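PDB 3RNS: cupin 2 conserved barrel domain protein from Leptotrichia buccalis, which is of unknown function but folds as two cupin beta-barrels joined in one chain, a build in which relatives often hold a metal or small ligand. Local coordinates for residues 59-64 with 101-106; 132-137 with 155-160; 181-186 with 214-219; 187-192 with 205-210. One frame throughout, in Å; residues are numbered along the deposited sequence.

Interaction 1 lies in the N-terminal barrel, interactions 3 and 4 in the C-terminal cupin, and interaction 2 lays the linker between the barrels on one of the latter's strands. The barrels meet where Tyr60 and Ile106 of interaction 1 pack against strand 153-160 of interaction 2, the centres of the two contacts being about 17 Å apart. Interactions 2 and 3, about 12 Å between centres, share neighbouring strands and are probably hydrogen-bonded, Tyr137 OH to Asp181 OD2 at 2.5 Å. Interaction 4 continues strand 183-188 of interaction 3 toward its far end, about 26 Å, centre to centre, from interaction 1. The Glu105 side chain lies about 4 Å from a bound acetate, probably from the crystallisation liquor.

Interaction 1: 59-64 with 101-106; sequences RYYYCF and LKLIEI
In the N-terminal barrel, strands 59-64 and 101-106 form an antiparallel pair, with Tyr60-Ile106 and Tyr62-Ile104 as hydrogen-bonded pairs; Tyr62 N gives to Ile104 O at 2.9 Å and Ile104 N returns to Tyr62 O at 2.8 Å. On the face bearing Tyr61, Cys63, Leu103 and Glu105, the side chains of Tyr61 and Glu105 run side by side, ring steeply turned against carboxylate. Tyr61 OH donates to Glu105 OE2 (2.7 Å), approaching its anti side 34° out of the carboxylate plane, while Tyr38 and Tyr93 extend this buried polar chain. Next to it Leu103 CD2 sits 3.8 Å from Cys63 CB. On the other face Ile104 CD1 meets the ring edge of Tyr62 at CD2 (3.9 Å). With CG of Phe64 set between its backbone N and carbonyl carbon (chi1 64°), the ring swings across to Lys102, whose CB lies over one face, 3.8 Å from the centroid. Leu103 and Tyr61 also touch Ile95 of the facing sheet, so their side lines the interior of a cupin-type beta-sandwich barrel.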
loop_
_atom_site.group_PDB
_atom_site.type_symbol
_atom_site.label_atom_id
_atom_site.label_comp_id
_atom_site.label_asym_id
_atom_site.label_seq_id
_atom_site.Cartn_x
_atom_site.Cartn_y
_atom_site.Cartn_z
ATOM N N ARG A 59 4.105 -12.451 -0.696
ATOM C CA ARG A 59 4.386 -11.101 -1.144
ATOM C C ARG A 59 3.127 -10.530 -1.786
ATOM O O ARG A 59 2.385 -11.251 -2.485
ATOM C CB ARG A 59 5.492 -11.102 -2.179
ATOM C CG ARG A 59 6.828 -11.671 -1.713
ATOM C CD ARG A 59 7.623 -10.642 -0.938
ATOM N NE ARG A 59 8.909 -11.148 -0.439
ATOM C CZ ARG A 59 9.070 -11.830 0.701
ATOM N NH1 ARG A 59 8.030 -12.167 1.457
ATOM N NH2 ARG A 59 10.285 -12.202 1.082
ATOM N N TYR A 60 2.893 -9.252 -1.531
ATOM C CA TYR A 60 1.780 -8.514 -2.068
ATOM C C TYR A 60 2.351 -7.235 -2.681
ATOM O O TYR A 60 3.291 -6.648 -2.143
ATOM C CB TYR A 60 0.788 -8.134 -0.959
ATOM C CG TYR A 60 0.375 -9.310 -0.127
ATOM C CD1 TYR A 60 -0.729 -10.047 -0.457
ATOM C CD2 TYR A 60 1.105 -9.680 0.988
ATOM C CE1 TYR A 60 -1.090 -11.193 0.288
ATOM C CE2 TYR A 60 0.755 -10.800 1.743
ATOM C CZ TYR A 60 -0.340 -11.554 1.379
ATOM O OH TYR A 60 -0.705 -12.650 2.142
ATOM N N TYR A 61 1.756 -6.808 -3.786
ATOM C CA TYR A 61 2.178 -5.659 -4.540
ATOM C C TYR A 61 1.005 -4.780 -4.799
ATOM O O TYR A 61 -0.064 -5.293 -5.212
ATOM C CB TYR A 61 2.748 -6.105 -5.887
ATOM C CG TYR A 61 4.078 -6.798 -5.720
ATOM C CD1 TYR A 61 5.227 -6.060 -5.526
ATOM C CD2 TYR A 61 4.173 -8.191 -5.687
ATOM C CE1 TYR A 61 6.449 -6.651 -5.347
ATOM C CE2 TYR A 61 5.402 -8.804 -5.505
ATOM C CZ TYR A 61 6.530 -8.015 -5.339
ATOM O OH TYR A 61 7.752 -8.563 -5.113
ATOM N N TYR A 62 1.191 -3.484 -4.574
ATOM C CA TYR A 62 0.243 -2.461 -5.050
ATOM C C TYR A 62 0.983 -1.562 -6.025
ATOM O O TYR A 62 2.050 -1.003 -5.693
ATOM C CB TYR A 62 -0.342 -1.660 -3.868
ATOM C CG TYR A 62 -1.228 -0.529 -4.351
ATOM C CD1 TYR A 62 -2.461 -0.806 -4.957
ATOM C CD2 TYR A 62 -0.813 0.785 -4.314
ATOM C CE1 TYR A 62 -3.253 0.175 -5.459
ATOM C CE2 TYR A 62 -1.648 1.814 -4.818
ATOM C CZ TYR A 62 -2.850 1.480 -5.396
ATOM O OH TYR A 62 -3.696 2.412 -5.903
ATOM N N CYS A 63 0.459 -1.432 -7.243
ATOM C CA CYS A 63 1.111 -0.639 -8.286
ATOM C C CYS A 63 0.560 0.777 -8.276
ATOM O O CYS A 63 -0.670 0.991 -8.405
ATOM C CB CYS A 63 0.892 -1.295 -9.652
ATOM S SG CYS A 63 1.501 -0.353 -11.002
ATOM N N PHE A 64 1.447 1.749 -8.107
ATOM C CA PHE A 64 1.057 3.139 -8.108
ATOM C C PHE A 64 1.612 3.961 -9.286
ATOM O O PHE A 64 1.491 5.185 -9.297
ATOM C CB PHE A 64 1.360 3.761 -6.712
ATOM C CG PHE A 64 2.826 3.825 -6.318
ATOM C CD1 PHE A 64 3.447 2.769 -5.616
ATOM C CD2 PHE A 64 3.560 4.992 -6.548
ATOM C CE1 PHE A 64 4.737 2.873 -5.250
ATOM C CE2 PHE A 64 4.861 5.097 -6.139
ATOM C CZ PHE A 64 5.464 4.041 -5.509
ATOM N N LEU A 101 7.592 1.487 -13.823
ATOM C CA LEU A 101 6.713 0.740 -12.948
ATOM C C LEU A 101 7.091 1.014 -11.510
ATOM O O LEU A 101 8.253 0.894 -11.144
ATOM C CB LEU A 101 6.855 -0.738 -13.241
ATOM C CG LEU A 101 5.970 -1.624 -12.395
ATOM C CD1 LEU A 101 4.449 -1.337 -12.660
ATOM C CD2 LEU A 101 6.372 -3.061 -12.655
ATOM N N LYS A 102 6.115 1.425 -10.707
ATOM C CA LYS A 102 6.375 1.676 -9.304
ATOM C C LYS A 102 5.450 0.815 -8.467
ATOM O O LYS A 102 4.245 0.682 -8.757
ATOM C CB LYS A 102 6.211 3.159 -8.963
ATOM C CG LYS A 102 7.224 4.052 -9.733
ATOM C CD LYS A 102 7.126 5.475 -9.319
ATOM C CE LYS A 102 8.067 6.376 -10.146
ATOM N NZ LYS A 102 7.904 7.781 -9.664
ATOM N N LEU A 103 5.991 0.250 -7.403
ATOM C CA LEU A 103 5.273 -0.773 -6.639
ATOM C C LEU A 103 5.498 -0.555 -5.182
ATOM O O LEU A 103 6.641 -0.209 -4.766
ATOM C CB LEU A 103 5.818 -2.139 -7.005
ATOM C CG LEU A 103 5.698 -2.681 -8.432
ATOM C CD1 LEU A 103 6.488 -3.944 -8.556
ATOM C CD2 LEU A 103 4.224 -2.890 -8.831
ATOM N N ILE A 104 4.452 -0.759 -4.376
ATOM C CA ILE A 104 4.613 -1.008 -2.961
ATOM C C ILE A 104 4.696 -2.530 -2.806
ATOM O O ILE A 104 3.827 -3.244 -3.302
ATOM C CB ILE A 104 3.405 -0.506 -2.096
ATOM C CG1 ILE A 104 3.064 0.956 -2.376
ATOM C CG2 ILE A 104 3.722 -0.734 -0.610
ATOM C CD1 ILE A 104 1.875 1.502 -1.565
ATOM N N GLU A 105 5.720 -3.035 -2.112
ATOM C CA GLU A 105 5.881 -4.442 -1.862
ATOM C C GLU A 105 5.679 -4.670 -0.359
ATOM O O GLU A 105 6.356 -4.071 0.444
ATOM C CB GLU A 105 7.290 -4.942 -2.266
ATOM C CG GLU A 105 7.523 -6.433 -1.972
ATOM C CD GLU A 105 8.960 -6.895 -2.263
ATOM O OE1 GLU A 105 9.765 -6.988 -1.313
ATOM O OE2 GLU A 105 9.287 -7.183 -3.440
ATOM N N ILE A 106 4.778 -5.565 -0.004
ATOM C CA ILE A 106 4.478 -5.884 1.382
ATOM C C ILE A 106 4.845 -7.344 1.503
ATOM O O ILE A 106 4.392 -8.147 0.714
ATOM C CB ILE A 106 2.991 -5.672 1.742
ATOM C CG1 ILE A 106 2.518 -4.267 1.376
ATOM C CG2 ILE A 106 2.762 -5.862 3.216
ATOM C CD1 ILE A 106 1.908 -4.143 -0.016
#

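Interaction 2: 132-137 with 155-160; sequences AEVVEY and MTIMSF
Ser159 and Glu136 are joined by the one hydrogen bond between segments 132-137 and 155-160: Ser159 OG donates to the backbone Glu136 O at 2.7 Å, from 43° above the carbonyl plane. The serine manages this with OG between its own backbone N and carbonyl carbon (chi1 67°), which turns the hydroxyl out to the loop. Its CB rests against Tyr137 CD1 at 3.8 Å. Tyr137 has CG beside the backbone N, anti to the carbonyl carbon (chi1 -66°), and that turn lays the ring back along the strand end, CE1 reaching Phe160 O at 3.7 Å and OH bonding Asp181. Lys219 adds a cation-pi contact to this ring. Earlier in the loop, Val135 and Ile157 point their branched ends at each other; the modelled approach is too close to be trusted. The Val134 side chain passes obliquely over Ile157, CG1 to CG2 3.9 Å, a distance made doubtful by the two conformers of Ile157. The carbonyls of Ala132 and Val135 both accept from Lys219 NZ. This linker, running from the short 3-10 turn at 132-134 toward strand 142-150, lies against strand 153-160, which is flanked in its sheet by strands 142-150 and 218-225.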
loop_
_atom_site.group_PDB
_atom_site.type_symbol
_atom_site.label_atom_id
_atom_site.label_comp_id
_atom_site.label_asym_id
_atom_site.label_seq_id
_atom_site.Cartn_x
_atom_site.Cartn_y
_atom_site.Cartn_z
ATOM N N ALA A 132 -9.368 -0.090 -5.858
ATOM C CA ALA A 132 -10.422 0.884 -5.567
ATOM C C ALA A 132 -11.812 0.336 -5.950
ATOM O O ALA A 132 -12.841 0.554 -5.253
ATOM C CB ALA A 132 -10.125 2.254 -6.297
ATOM N N GLU A 133 -11.837 -0.405 -7.043
ATOM C CA GLU A 133 -13.108 -0.918 -7.535
ATOM C C GLU A 133 -13.664 -2.082 -6.701
ATOM O O GLU A 133 -14.786 -2.479 -6.871
ATOM C CB GLU A 133 -13.003 -1.286 -9.005
ATOM C CG GLU A 133 -13.885 -0.408 -9.921
ATOM C CD GLU A 133 -13.303 0.985 -10.280
ATOM O OE1 GLU A 133 -14.117 1.829 -10.737
ATOM O OE2 GLU A 133 -12.063 1.233 -10.132
ATOM N N VAL A 134 -12.904 -2.583 -5.753
ATOM C CA VAL A 134 -13.365 -3.715 -4.951
ATOM C C VAL A 134 -14.350 -3.310 -3.841
ATOM O O VAL A 134 -15.122 -4.132 -3.345
ATOM C CB VAL A 134 -12.105 -4.473 -4.425
ATOM C CG1 VAL A 134 -12.156 -4.733 -2.948
ATOM C CG2 VAL A 134 -11.907 -5.717 -5.229
ATOM N N VAL A 135 -14.303 -2.051 -3.437
ATOM C CA VAL A 135 -15.289 -1.515 -2.522
ATOM C C VAL A 135 -16.040 -0.388 -3.197
ATOM O O VAL A 135 -15.448 0.526 -3.766
ATOM C CB VAL A 135 -14.673 -0.924 -1.201
ATOM C CG1 VAL A 135 -14.530 -2.009 -0.157
ATOM C CG2 VAL A 135 -13.348 -0.115 -1.462
ATOM N N GLU A 136 -17.337 -0.400 -3.019
ATOM C CA GLU A 136 -18.177 0.636 -3.520
ATOM C C GLU A 136 -18.404 1.723 -2.463
ATOM O O GLU A 136 -18.426 1.445 -1.266
ATOM C CB GLU A 136 -19.521 -0.028 -3.888
ATOM C CG GLU A 136 -20.284 0.734 -4.898
ATOM C CD GLU A 136 -21.401 -0.088 -5.528
ATOM O OE1 GLU A 136 -22.251 -0.621 -4.773
ATOM O OE2 GLU A 136 -21.389 -0.188 -6.785
ATOM N N TYR A 137 -18.613 2.954 -2.886
ATOM C CA TYR A 137 -19.279 3.926 -2.025
ATOM C C TYR A 137 -20.761 3.556 -1.716
ATOM O O TYR A 137 -21.522 3.095 -2.604
ATOM C CB TYR A 137 -19.223 5.334 -2.632
ATOM C CG TYR A 137 -17.840 5.922 -2.726
ATOM C CD1 TYR A 137 -17.071 6.127 -1.587
ATOM C CD2 TYR A 137 -17.314 6.321 -3.941
ATOM C CE1 TYR A 137 -15.814 6.624 -1.672
ATOM C CE2 TYR A 137 -16.050 6.877 -4.025
ATOM C CZ TYR A 137 -15.322 7.032 -2.886
ATOM O OH TYR A 137 -14.070 7.545 -2.944
HETATM N N MSE A 155 -4.249 -6.194 6.046
HETATM C CA MSE A 155 -4.503 -5.261 4.949
HETATM C C MSE A 155 -5.988 -5.190 4.688
HETATM O O MSE A 155 -6.657 -6.214 4.554
HETATM C CB MSE A 155 -3.762 -5.649 3.648
HETATM C CG MSE A 155 -2.235 -5.715 3.797
HETATM SE SE MSE A 155 -1.292 -6.350 2.207
HETATM C CE MSE A 155 -1.621 -4.850 1.018
ATOM N N THR A 156 -6.487 -3.976 4.607
ATOM C CA THR A 156 -7.898 -3.743 4.478
ATOM C C THR A 156 -8.133 -2.575 3.563
ATOM O O THR A 156 -7.356 -1.596 3.594
ATOM C CB THR A 156 -8.460 -3.447 5.888
ATOM O OG1 THR A 156 -8.319 -4.637 6.682
ATOM C CG2 THR A 156 -9.930 -3.064 5.837
ATOM N N ILE A 157 -9.170 -2.666 2.725
ATOM C CA ILE A 157 -9.591 -1.556 1.896
ATOM C C ILE A 157 -10.927 -1.007 2.408
ATOM O O ILE A 157 -11.807 -1.786 2.795
ATOM C CB ILE A 157 -9.656 -1.985 0.365
ATOM C CG1 ILE A 157 -10.460 -0.999 -0.473
ATOM C CG2 ILE A 157 -10.192 -3.381 0.154
ATOM C CD1 ILE A 157 -9.662 0.214 -0.826
HETATM N N MSE A 158 -11.088 0.315 2.379
HETATM C CA MSE A 158 -12.293 0.948 2.936
HETATM C C MSE A 158 -12.768 2.088 2.087
HETATM O O MSE A 158 -11.951 2.804 1.524
HETATM C CB MSE A 158 -12.031 1.483 4.350
HETATM C CG MSE A 158 -11.195 0.515 5.233
HETATM SE SE MSE A 158 -10.910 1.231 7.064
HETATM C CE MSE A 158 -12.684 1.219 7.693
ATOM N N SER A 159 -14.084 2.233 1.971
ATOM C CA SER A 159 -14.706 3.430 1.380
ATOM C C SER A 159 -15.458 4.189 2.467
ATOM O O SER A 159 -16.092 3.560 3.365
ATOM C CB SER A 159 -15.651 3.071 0.225
ATOM O OG SER A 159 -16.802 2.358 0.693
ATOM N N PHE A 160 -15.359 5.519 2.424
ATOM C CA PHE A 160 -15.987 6.388 3.419
ATOM C C PHE A 160 -16.869 7.359 2.610
ATOM O O PHE A 160 -16.377 8.035 1.680
ATOM C CB PHE A 160 -14.964 7.259 4.173
ATOM C CG PHE A 160 -14.141 6.551 5.197
ATOM C CD1 PHE A 160 -13.144 5.654 4.821
ATOM C CD2 PHE A 160 -14.295 6.848 6.566
ATOM C CE1 PHE A 160 -12.341 5.023 5.802
ATOM C CE2 PHE A 160 -13.491 6.215 7.521
ATOM C CZ PHE A 160 -12.553 5.293 7.136
#

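Interaction 3: 181-186 with 214-219; sequences DGEGKY and ETENFK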
loop_
_atom_site.group_PDB
_atom_site.type_symbol
_atom_site.label_atom_id
_atom_site.label_comp_id
_atom_site.label_asym_id
_atom_site.label_seq_id
_atom_site.Cartn_x
_atom_site.Cartn_y
_atom_site.Cartn_z
ATOM N N ASP A 181 -8.739 7.231 -3.766
ATOM C CA ASP A 181 -9.762 8.023 -4.432
ATOM C C ASP A 181 -10.186 9.097 -3.457
ATOM O O ASP A 181 -10.274 8.855 -2.253
ATOM C CB ASP A 181 -10.980 7.171 -4.810
ATOM C CG ASP A 181 -12.042 7.972 -5.621
ATOM O OD1 ASP A 181 -11.642 8.581 -6.632
ATOM O OD2 ASP A 181 -13.247 8.002 -5.251
ATOM N N GLY A 182 -10.411 10.298 -3.963
ATOM C CA GLY A 182 -10.806 11.426 -3.121
ATOM C C GLY A 182 -9.706 11.906 -2.189
ATOM O O GLY A 182 -8.539 11.890 -2.528
ATOM N N GLU A 183 -10.092 12.343 -0.997
ATOM C CA GLU A 183 -9.124 12.754 -0.033
ATOM C C GLU A 183 -9.724 12.619 1.319
ATOM O O GLU A 183 -10.949 12.742 1.494
ATOM C CB GLU A 183 -8.593 14.168 -0.288
ATOM C CG GLU A 183 -9.569 15.239 -0.120
ATOM C CD GLU A 183 -8.952 16.672 -0.227
ATOM O OE1 GLU A 183 -9.170 17.453 0.746
ATOM O OE2 GLU A 183 -8.313 17.009 -1.271
ATOM N N GLY A 184 -8.856 12.286 2.265
ATOM C CA GLY A 184 -9.280 12.016 3.632
ATOM C C GLY A 184 -8.567 12.871 4.633
ATOM O O GLY A 184 -7.442 13.343 4.387
ATOM N N LYS A 185 -9.236 13.134 5.739
ATOM C CA LYS A 185 -8.659 13.930 6.796
ATOM C C LYS A 185 -8.283 13.025 7.941
ATOM O O LYS A 185 -9.150 12.391 8.573
ATOM C CB LYS A 185 -9.613 14.989 7.265
ATOM C CG LYS A 185 -9.019 15.822 8.384
ATOM C CD LYS A 185 -9.742 17.146 8.455
ATOM C CE LYS A 185 -9.317 18.008 9.630
ATOM N NZ LYS A 185 -10.517 18.733 10.178
ATOM N N TYR A 186 -6.998 12.908 8.195
ATOM C CA TYR A 186 -6.522 12.032 9.268
ATOM C C TYR A 186 -6.078 12.824 10.471
ATOM O O TYR A 186 -5.805 14.012 10.377
ATOM C CB TYR A 186 -5.370 11.170 8.785
ATOM C CG TYR A 186 -5.778 10.142 7.791
ATOM C CD1 TYR A 186 -5.977 8.823 8.172
ATOM C CD2 TYR A 186 -5.970 10.478 6.456
ATOM C CE1 TYR A 186 -6.348 7.871 7.239
ATOM C CE2 TYR A 186 -6.376 9.541 5.543
ATOM C CZ TYR A 186 -6.540 8.250 5.924
ATOM O OH TYR A 186 -6.929 7.297 4.994
ATOM N N GLU A 214 -14.012 14.422 5.391
ATOM C CA GLU A 214 -14.419 15.767 5.768
ATOM C C GLU A 214 -15.075 16.547 4.616
ATOM O O GLU A 214 -16.127 17.066 4.782
ATOM C CB GLU A 214 -13.192 16.542 6.259
ATOM C CG GLU A 214 -13.507 17.967 6.732
ATOM C CD GLU A 214 -12.242 18.858 6.836
ATOM O OE1 GLU A 214 -11.334 18.792 5.946
ATOM O OE2 GLU A 214 -12.174 19.626 7.820
ATOM N N THR A 215 -14.452 16.602 3.454
ATOM C CA THR A 215 -14.916 17.420 2.333
ATOM C C THR A 215 -15.482 16.565 1.186
ATOM O O THR A 215 -16.176 17.085 0.328
ATOM C CB THR A 215 -13.753 18.221 1.732
ATOM O OG1 THR A 215 -12.708 17.305 1.395
ATOM C CG2 THR A 215 -13.211 19.259 2.726
ATOM N N GLU A 216 -15.181 15.269 1.142
ATOM C CA GLU A 216 -15.735 14.445 0.065
ATOM C C GLU A 216 -15.561 12.962 0.365
ATOM O O GLU A 216 -14.931 12.603 1.333
ATOM C CB GLU A 216 -15.030 14.765 -1.242
ATOM C CG GLU A 216 -13.522 14.416 -1.216
ATOM C CD GLU A 216 -12.754 14.963 -2.475
ATOM O OE1 GLU A 216 -12.774 14.310 -3.559
ATOM O OE2 GLU A 216 -12.117 16.049 -2.359
ATOM N N ASN A 217 -16.156 12.122 -0.461
ATOM C CA ASN A 217 -15.991 10.686 -0.313
ATOM C C ASN A 217 -14.544 10.284 -0.547
ATOM O O ASN A 217 -13.849 10.878 -1.352
ATOM C CB ASN A 217 -16.847 9.894 -1.302
ATOM C CG ASN A 217 -18.351 10.268 -1.308
ATOM O OD1 ASN A 217 -18.933 10.750 -0.345
ATOM N ND2 ASN A 217 -18.981 9.969 -2.434
ATOM N N PHE A 218 -14.055 9.270 0.158
ATOM C CA PHE A 218 -12.716 8.772 -0.136
ATOM C C PHE A 218 -12.596 7.274 0.058
ATOM O O PHE A 218 -13.419 6.634 0.726
ATOM C CB PHE A 218 -11.615 9.588 0.628
ATOM C CG PHE A 218 -11.361 9.140 2.030
ATOM C CD1 PHE A 218 -10.319 8.298 2.308
ATOM C CD2 PHE A 218 -12.171 9.559 3.083
ATOM C CE1 PHE A 218 -10.095 7.851 3.592
ATOM C CE2 PHE A 218 -11.936 9.151 4.372
ATOM C CZ PHE A 218 -10.885 8.262 4.633
ATOM N N LYS A 219 -11.572 6.702 -0.557
ATOM C CA LYS A 219 -11.214 5.303 -0.330
ATOM C C LYS A 219 -9.736 5.223 0.082
ATOM O O LYS A 219 -8.890 6.027 -0.367
ATOM C CB LYS A 219 -11.437 4.460 -1.624
ATOM C CG LYS A 219 -12.851 4.332 -2.050
ATOM C CD LYS A 219 -12.988 3.613 -3.387
ATOM C CE LYS A 219 -14.383 3.634 -3.847
ATOM N NZ LYS A 219 -14.543 2.880 -5.087
HETATM O O HOH W 1 -12.112 14.592 3.240
#
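Asp181 and Lys219 open a corner of the C-terminal cupin barrel, where the chain leaves one sheet of the sandwich for the other: Lys219 N donates to Asp181 O at 3.0 Å, with an N-H...O angle of 161°. Gly182 follows; its bare CA comes up to Asn217 O at 3.6 Å in a CA-H...O contact. Glu183 turns its carbonyl to an ordered water, which donates to Glu183 O at 2.8 Å and accepts from Thr215 N at 3.1 Å, bridging two backbones that here are too far apart to pair directly. The Glu183 side chain crosses Glu216 at about a right angle, their OE2 atoms 4.1 Å apart, a like-charge approach probably eased by the salt bridge from Lys196 to Glu183. At Gly184 the lack of a side chain lets Phe218 cover the backbone: CG of Phe218 between its backbone N and carbonyl carbon (chi1 84°) brings the ring over Gly184 CA, 3.8 Å from the centroid, while Phe160 also stacks with this ring. Lys185 crosses Glu214 obliquely and bends near its end, NZ meeting Glu214 OE2 at 3.0 Å from 61° above the carboxylate plane; Tyr187 OH is a second partner of NZ. Tyr186 closes the walk, its buried OH lacking any hydrogen-bond partner in the model and lying 3.5 Å from Phe218 CE1.

Interaction 4: 187-192 with 205-210; sequences YVDGKP and ANIPHA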
loop_
_atom_site.group_PDB
_atom_site.type_symbol
_atom_site.label_atom_id
_atom_site.label_comp_id
_atom_site.label_asym_id
_atom_site.label_seq_id
_atom_site.Cartn_x
_atom_site.Cartn_y
_atom_site.Cartn_z
ATOM N N TYR A 187 -6.122 12.182 11.634
ATOM C CA TYR A 187 -5.630 12.774 12.843
ATOM C C TYR A 187 -4.699 11.786 13.515
ATOM O O TYR A 187 -4.987 10.563 13.565
ATOM C CB TYR A 187 -6.745 13.109 13.823
ATOM C CG TYR A 187 -7.825 14.066 13.335
ATOM C CD1 TYR A 187 -7.849 15.409 13.721
ATOM C CD2 TYR A 187 -8.847 13.609 12.533
ATOM C CE1 TYR A 187 -8.873 16.252 13.287
ATOM C CE2 TYR A 187 -9.842 14.423 12.102
ATOM C CZ TYR A 187 -9.865 15.744 12.474
ATOM O OH TYR A 187 -10.923 16.515 11.975
ATOM N N VAL A 188 -3.583 12.300 14.026
ATOM C CA VAL A 188 -2.691 11.496 14.865
ATOM C C VAL A 188 -2.466 12.288 16.132
ATOM O O VAL A 188 -1.973 13.405 16.070
ATOM C CB VAL A 188 -1.335 11.169 14.166
ATOM C CG1 VAL A 188 -0.312 10.562 15.182
ATOM C CG2 VAL A 188 -1.568 10.191 13.004
ATOM N N ASP A 189 -2.860 11.700 17.255
ATOM C CA ASP A 189 -2.750 12.333 18.570
ATOM C C ASP A 189 -3.333 13.762 18.499
ATOM O O ASP A 189 -2.675 14.739 18.846
ATOM C CB ASP A 189 -1.287 12.334 18.976
ATOM C CG ASP A 189 -1.080 12.500 20.468
ATOM O OD1 ASP A 189 -2.063 12.465 21.246
ATOM O OD2 ASP A 189 0.107 12.663 20.850
ATOM N N GLY A 190 -4.554 13.867 17.973
ATOM C CA GLY A 190 -5.213 15.159 17.804
ATOM C C GLY A 190 -4.761 16.057 16.657
ATOM O O GLY A 190 -5.484 16.983 16.304
ATOM N N LYS A 191 -3.611 15.800 16.049
ATOM C CA LYS A 191 -3.162 16.626 14.940
ATOM C C LYS A 191 -3.714 16.219 13.554
ATOM O O LYS A 191 -3.481 15.118 13.134
ATOM C CB LYS A 191 -1.683 16.580 14.853
ATOM C CG LYS A 191 -1.179 17.470 13.790
ATOM C CD LYS A 191 0.200 17.092 13.492
ATOM C CE LYS A 191 0.266 16.017 12.450
ATOM N NZ LYS A 191 1.685 15.666 12.295
ATOM N N PRO A 192 -4.392 17.144 12.844
ATOM C CA PRO A 192 -5.038 16.913 11.539
ATOM C C PRO A 192 -4.137 17.106 10.313
ATOM O O PRO A 192 -3.215 17.917 10.326
ATOM C CB PRO A 192 -6.158 17.949 11.514
ATOM C CG PRO A 192 -5.790 18.966 12.552
ATOM C CD PRO A 192 -4.547 18.550 13.252
ATOM N N ALA A 205 2.396 3.257 15.847
ATOM C CA ALA A 205 1.914 2.257 16.796
ATOM C C ALA A 205 1.600 2.913 18.115
ATOM O O ALA A 205 2.314 3.800 18.533
ATOM C CB ALA A 205 2.989 1.131 17.023
ATOM N N ASN A 206 0.528 2.467 18.756
ATOM C CA ASN A 206 0.234 2.822 20.150
ATOM C C ASN A 206 -0.053 4.303 20.414
ATOM O O ASN A 206 -0.023 4.754 21.579
ATOM C CB ASN A 206 1.365 2.319 21.078
ATOM C CG ASN A 206 1.657 0.835 20.881
ATOM O OD1 ASN A 206 0.729 0.017 20.779
ATOM N ND2 ASN A 206 2.933 0.481 20.820
ATOM N N ILE A 207 -0.373 5.035 19.347
ATOM C CA ILE A 207 -0.690 6.446 19.427
ATOM C C ILE A 207 -2.083 6.656 18.834
ATOM O O ILE A 207 -2.370 6.166 17.761
ATOM C CB ILE A 207 0.306 7.303 18.647
ATOM C CG1 ILE A 207 1.722 7.170 19.207
ATOM C CG2 ILE A 207 -0.124 8.783 18.703
ATOM C CD1 ILE A 207 1.932 7.910 20.474
ATOM N N PRO A 208 -2.949 7.394 19.519
ATOM C CA PRO A 208 -4.283 7.384 18.943
ATOM C C PRO A 208 -4.334 8.051 17.571
ATOM O O PRO A 208 -3.587 9.017 17.316
ATOM C CB PRO A 208 -5.131 8.150 19.971
ATOM C CG PRO A 208 -4.232 8.390 21.186
ATOM C CD PRO A 208 -2.831 8.315 20.661
ATOM N N HIS A 209 -5.184 7.529 16.688
ATOM C CA HIS A 209 -5.445 8.175 15.387
ATOM C C HIS A 209 -6.949 8.094 15.071
ATOM O O HIS A 209 -7.710 7.311 15.685
ATOM C CB HIS A 209 -4.586 7.560 14.250
ATOM C CG HIS A 209 -4.755 6.080 14.106
ATOM N ND1 HIS A 209 -3.772 5.179 14.455
ATOM C CD2 HIS A 209 -5.808 5.339 13.682
ATOM C CE1 HIS A 209 -4.204 3.949 14.233
ATOM N NE2 HIS A 209 -5.437 4.018 13.769
ATOM N N ALA A 210 -7.361 8.895 14.104
ATOM C CA ALA A 210 -8.749 8.948 13.649
ATOM C C ALA A 210 -8.742 9.423 12.199
ATOM O O ALA A 210 -7.746 9.913 11.678
ATOM C CB ALA A 210 -9.570 9.911 14.542
#
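Tyr187 and Ala210 form an antiparallel hydrogen-bonded pair in the smaller sheet of the C-terminal cupin barrel, just before a type I' beta turn from Val188 to Lys191 reverses the chain. Tyr187 N donates to Ala210 O at 2.8 Å, and Ala210 N answers to Tyr187 O at 3.0 Å. Along the tyrosine side chain, CB starts 4.0 Å from Ala210 O. A chi1 of -59° turns CG away from the carbonyl carbon and keeps the ring near its neighbour: CD2 is also 4.0 Å from Ala210 O, which lies in the ring plane at its edge. CD2 further approaches the methyl of Ala210, CB, at 4.3 Å. At the tip, OH hydrogen-bonds Glu212 OE1 and Lys185 NZ, two residues further along the paired strands. The neighbouring Val188 faces the other way with His209; its CG1 meets Ile207 CG2 at 3.9 Å, the two side chains crossing at about a right angle, and Leu203 and Pro204 adjoin it. The run from Pro204 to His209 probably corresponds to the second conserved cupin motif, Asn206 taking its usual glycine position; the motif's histidine is a metal ligand in many relatives, and here His209 packs edge-to-face with His169. Ile207 CG2 also touches Asp189 CB at 3.7 Å. Where the strands part, a final straight bond holds them, Asp189 N to Pro208 O at 2.8 Å with an N-H...O angle of 166°.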